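Local coordinates for protein tricorn protease (Thermoplasma acidophilum, PDB 1K32) that degrades peptides as a hexameric serine protease, with beta-propeller domains that probably gate and channel substrate, acting most likely on products of the proteasome, at residues Leu336-Val341 against Phe351-Arg356. Sequence-based numbering, arbitrary orientation.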
ATOM      1  N   LEU A 336      11.486  40.766 -33.821  1.00 32.30           N
ATOM      2  CA  LEU A 336      10.897  41.151 -32.546  1.00 34.36           C
ATOM      3  C   LEU A 336       9.413  41.371 -32.346  1.00 36.62           C
ATOM      4  O   LEU A 336       8.678  41.889 -33.191  1.00 38.78           O
ATOM      5  CB  LEU A 336      11.628  42.354 -31.952  1.00 33.28           C
ATOM      6  CG  LEU A 336      12.676  41.922 -30.921  1.00 31.81           C
ATOM      7  CD1 LEU A 336      13.271  43.146 -30.248  1.00 32.50           C
ATOM      8  CD2 LEU A 336      12.023  41.016 -29.888  1.00 32.33           C
ATOM      9  N   ARG A 337       9.037  40.956 -31.146  1.00 36.70           N
ATOM     10  CA  ARG A 337       7.715  40.973 -30.555  1.00 34.16           C
ATOM     11  C   ARG A 337       6.640  40.043 -31.061  1.00 31.70           C
ATOM     12  O   ARG A 337       5.629  40.444 -31.636  1.00 29.71           O
ATOM     13  CB  ARG A 337       7.187  42.399 -30.402  1.00 33.95           C
ATOM     14  CG  ARG A 337       7.197  42.829 -28.916  1.00 34.00           C
ATOM     15  CD  ARG A 337       5.979  42.280 -28.190  1.00 34.62           C
ATOM     16  NE  ARG A 337       6.189  41.798 -26.823  1.00 28.95           N
ATOM     17  CZ  ARG A 337       6.072  42.534 -25.719  1.00 31.50           C
ATOM     18  NH1 ARG A 337       6.270  41.971 -24.529  1.00 25.75           N
ATOM     19  NH2 ARG A 337       5.771  43.830 -25.793  1.00 29.70           N
ATOM     20  N   ILE A 338       6.895  38.764 -30.819  1.00 27.26           N
ATOM     21  CA  ILE A 338       5.929  37.735 -31.105  1.00 26.16           C
ATOM     22  C   ILE A 338       5.179  37.853 -29.775  1.00 26.31           C
ATOM     23  O   ILE A 338       5.787  37.754 -28.707  1.00 25.30           O
ATOM     24  CB  ILE A 338       6.610  36.353 -31.247  1.00 27.54           C
ATOM     25  CG1 ILE A 338       7.349  36.280 -32.592  1.00 28.39           C
ATOM     26  CG2 ILE A 338       5.589  35.241 -31.128  1.00 24.60           C
ATOM     27  CD1 ILE A 338       7.970  34.915 -32.890  1.00 29.55           C
ATOM     28  N   ARG A 339       3.880  38.117 -29.828  1.00 26.26           N
ATOM     29  CA  ARG A 339       3.100  38.280 -28.609  1.00 26.47           C
ATOM     30  C   ARG A 339       2.441  36.999 -28.109  1.00 27.85           C
ATOM     31  O   ARG A 339       2.385  36.761 -26.903  1.00 29.94           O
ATOM     32  CB  ARG A 339       2.021  39.354 -28.807  1.00 24.95           C
ATOM     33  CG  ARG A 339       2.553  40.762 -29.067  1.00 26.74           C
ATOM     34  CD  ARG A 339       1.412  41.778 -29.102  1.00 26.72           C
ATOM     35  NE  ARG A 339       1.855  43.105 -29.524  1.00 25.96           N
ATOM     36  CZ  ARG A 339       2.682  43.887 -28.834  1.00 27.69           C
ATOM     37  NH1 ARG A 339       3.019  45.079 -29.319  1.00 25.89           N
ATOM     38  NH2 ARG A 339       3.171  43.488 -27.663  1.00 23.52           N
ATOM     39  N   TYR A 340       1.917  36.193 -29.028  1.00 27.26           N
ATOM     40  CA  TYR A 340       1.266  34.937 -28.657  1.00 27.10           C
ATOM     41  C   TYR A 340       1.596  33.860 -29.679  1.00 27.19           C
ATOM     42  O   TYR A 340       1.940  34.155 -30.828  1.00 26.12           O
ATOM     43  CB  TYR A 340      -0.264  35.093 -28.573  1.00 27.77           C
ATOM     44  CG  TYR A 340      -0.734  36.253 -27.723  1.00 28.51           C
ATOM     45  CD1 TYR A 340      -0.994  37.495 -28.298  1.00 28.47           C
ATOM     46  CD2 TYR A 340      -0.877  36.123 -26.338  1.00 27.52           C
ATOM     47  CE1 TYR A 340      -1.384  38.578 -27.522  1.00 26.43           C
ATOM     48  CE2 TYR A 340      -1.263  37.204 -25.556  1.00 26.32           C
ATOM     49  CZ  TYR A 340      -1.515  38.425 -26.158  1.00 25.92           C
ATOM     50  OH  TYR A 340      -1.899  39.502 -25.407  1.00 26.68           O
ATOM     51  N   VAL A 341       1.492  32.610 -29.237  1.00 27.27           N
ATOM     52  CA  VAL A 341       1.762  31.442 -30.063  1.00 26.64           C
ATOM     53  C   VAL A 341       0.773  30.352 -29.640  1.00 26.69           C
ATOM     54  O   VAL A 341       0.590  30.085 -28.453  1.00 24.74           O
ATOM     55  CB  VAL A 341       3.218  30.946 -29.876  1.00 26.18           C
ATOM     56  CG1 VAL A 341       3.476  29.729 -30.745  1.00 26.93           C
ATOM     57  CG2 VAL A 341       4.195  32.047 -30.245  1.00 24.30           C
ATOM     58  N   PHE A 351       0.744  32.559 -34.626  1.00 25.52           N
ATOM     59  CA  PHE A 351       1.301  33.528 -33.696  1.00 26.35           C
ATOM     60  C   PHE A 351       0.899  34.949 -34.032  1.00 24.75           C
ATOM     61  O   PHE A 351       0.499  35.250 -35.157  1.00 25.86           O
ATOM     62  CB  PHE A 351       2.836  33.418 -33.672  1.00 26.79           C
ATOM     63  CG  PHE A 351       3.495  33.687 -35.006  1.00 31.52           C
ATOM     64  CD1 PHE A 351       3.657  34.994 -35.472  1.00 32.32           C
ATOM     65  CD2 PHE A 351       3.948  32.634 -35.801  1.00 30.32           C
ATOM     66  CE1 PHE A 351       4.262  35.250 -36.712  1.00 34.84           C
ATOM     67  CE2 PHE A 351       4.552  32.872 -37.037  1.00 32.28           C
ATOM     68  CZ  PHE A 351       4.710  34.184 -37.495  1.00 33.60           C
ATOM     69  N   ILE A 352       0.989  35.815 -33.036  1.00 23.17           N
ATOM     70  CA  ILE A 352       0.695  37.218 -33.229  1.00 22.31           C
ATOM     71  C   ILE A 352       2.052  37.910 -33.205  1.00 23.99           C
ATOM     72  O   ILE A 352       2.866  37.700 -32.290  1.00 21.32           O
ATOM     73  CB  ILE A 352      -0.200  37.783 -32.116  1.00 22.03           C
ATOM     74  CG1 ILE A 352      -1.546  37.052 -32.108  1.00 20.25           C
ATOM     75  CG2 ILE A 352      -0.400  39.283 -32.318  1.00 21.95           C
ATOM     76  CD1 ILE A 352      -2.309  37.154 -33.409  1.00 19.37           C
ATOM     77  N   HIS A 353       2.299  38.699 -34.246  1.00 23.69           N
ATOM     78  CA  HIS A 353       3.534  39.453 -34.401  1.00 26.21           C
ATOM     79  C   HIS A 353       3.172  40.932 -34.309  1.00 26.10           C
ATOM     80  O   HIS A 353       2.307  41.417 -35.046  1.00 27.55           O
ATOM     81  CB  HIS A 353       4.178  39.139 -35.760  1.00 29.67           C
ATOM     82  CG  HIS A 353       5.483  39.834 -35.982  1.00 33.40           C
ATOM     83  ND1 HIS A 353       5.601  40.966 -36.757  1.00 36.18           N
ATOM     84  CD2 HIS A 353       6.716  39.596 -35.473  1.00 36.73           C
ATOM     85  CE1 HIS A 353       6.849  41.400 -36.712  1.00 36.74           C
ATOM     86  NE2 HIS A 353       7.546  40.587 -35.939  1.00 36.24           N
ATOM     87  N   GLY A 354       3.822  41.637 -33.392  1.00 23.91           N
ATOM     88  CA  GLY A 354       3.549  43.041 -33.206  1.00 23.72           C
ATOM     89  C   GLY A 354       4.679  43.913 -33.705  1.00 25.55           C
ATOM     90  O   GLY A 354       5.858  43.592 -33.542  1.00 24.30           O
ATOM     91  N   THR A 355       4.298  45.018 -34.330  1.00 26.72           N
ATOM     92  CA  THR A 355       5.240  45.984 -34.872  1.00 29.20           C
ATOM     93  C   THR A 355       4.734  47.350 -34.444  1.00 29.89           C
ATOM     94  O   THR A 355       3.708  47.465 -33.780  1.00 27.99           O
ATOM     95  CB  THR A 355       5.275  45.953 -36.417  1.00 30.58           C
ATOM     96  OG1 THR A 355       3.996  46.345 -36.933  1.00 32.57           O
ATOM     97  CG2 THR A 355       5.591  44.559 -36.918  1.00 32.48           C
ATOM     98  N   ARG A 356       5.448  48.386 -34.842  1.00 31.05           N
ATOM     99  CA  ARG A 356       5.046  49.734 -34.497  1.00 33.69           C
ATOM    100  C   ARG A 356       3.676  50.060 -35.116  1.00 31.42           C
ATOM    101  O   ARG A 356       2.958  50.916 -34.614  1.00 31.23           O
ATOM    102  CB  ARG A 356       6.124  50.709 -34.982  1.00 37.02           C
ATOM    103  CG  ARG A 356       5.970  52.133 -34.499  1.00 43.51           C
ATOM    104  CD  ARG A 356       7.293  52.884 -34.630  1.00 45.40           C
ATOM    105  NE  ARG A 356       7.115  54.327 -34.528  1.00 48.05           N
ATOM    106  CZ  ARG A 356       6.596  55.077 -35.492  1.00 50.51           C
ATOM    107  NH1 ARG A 356       6.463  56.386 -35.316  1.00 51.61           N
ATOM    108  NH2 ARG A 356       6.222  54.517 -36.637  1.00 50.86           N
TER
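The strands of 336-341 and 351-356 run antiparallel, 172° between their directions, joined through a classic beta bulge in which Arg-339 and Tyr-340 together face Ile-352. Arg-339, with helix-like backbone angles, gives its N to Ile-352 O at 2.7 Å, and Ile-352 N returns a bond to Tyr-340 O at 2.9 Å. The extra residue leaves Tyr-340 N buried without a partner. Ahead of the bulge, Gly-354 N meets Arg-337 O at 2.8 Å, almost straight (173° at the hydrogen).

On one face of the sheet, Ile-338 CG2, anti to its backbone N, lies 4.2 Å from Phe-351 CB, and Val-341 CG2 reaches the same methylene from further along the strand. The Phe-351 ring itself turns outward to Tyr-364 and Lys-373. His-353 swings its imidazole back toward the first strand, CG anti to N (chi1 -178°), which sets Ile-338 CG1 at the ring's edge, 4.4 Å from CD2, and brings NE2 within 3.2 Å of Leu-336 O. NE2 also makes a weak hydrogen bond to Pro-335 O; a leucine in place of His-353 would probably leave the Pro-335 carbonyl without this weak donor and remove the flat ring edge that Ile-338 CG1 rests against.

On the other face, Ile-352 CG1 abuts the edge of the Tyr-340 ring, 3.9 Å from CD1. Arg-339 extends past Gly-354, whose missing side chain lets NE approach its CA to 4.1 Å, and ends in salt bridges to Asp-359 and Glu-666; Arg-337 also reaches Glu-666. Within the first two strands of a four-stranded propeller blade, apolar groups and three main-chain bonds join these segments, while the arginines' charges tie them to the next strand and to helix 656-674.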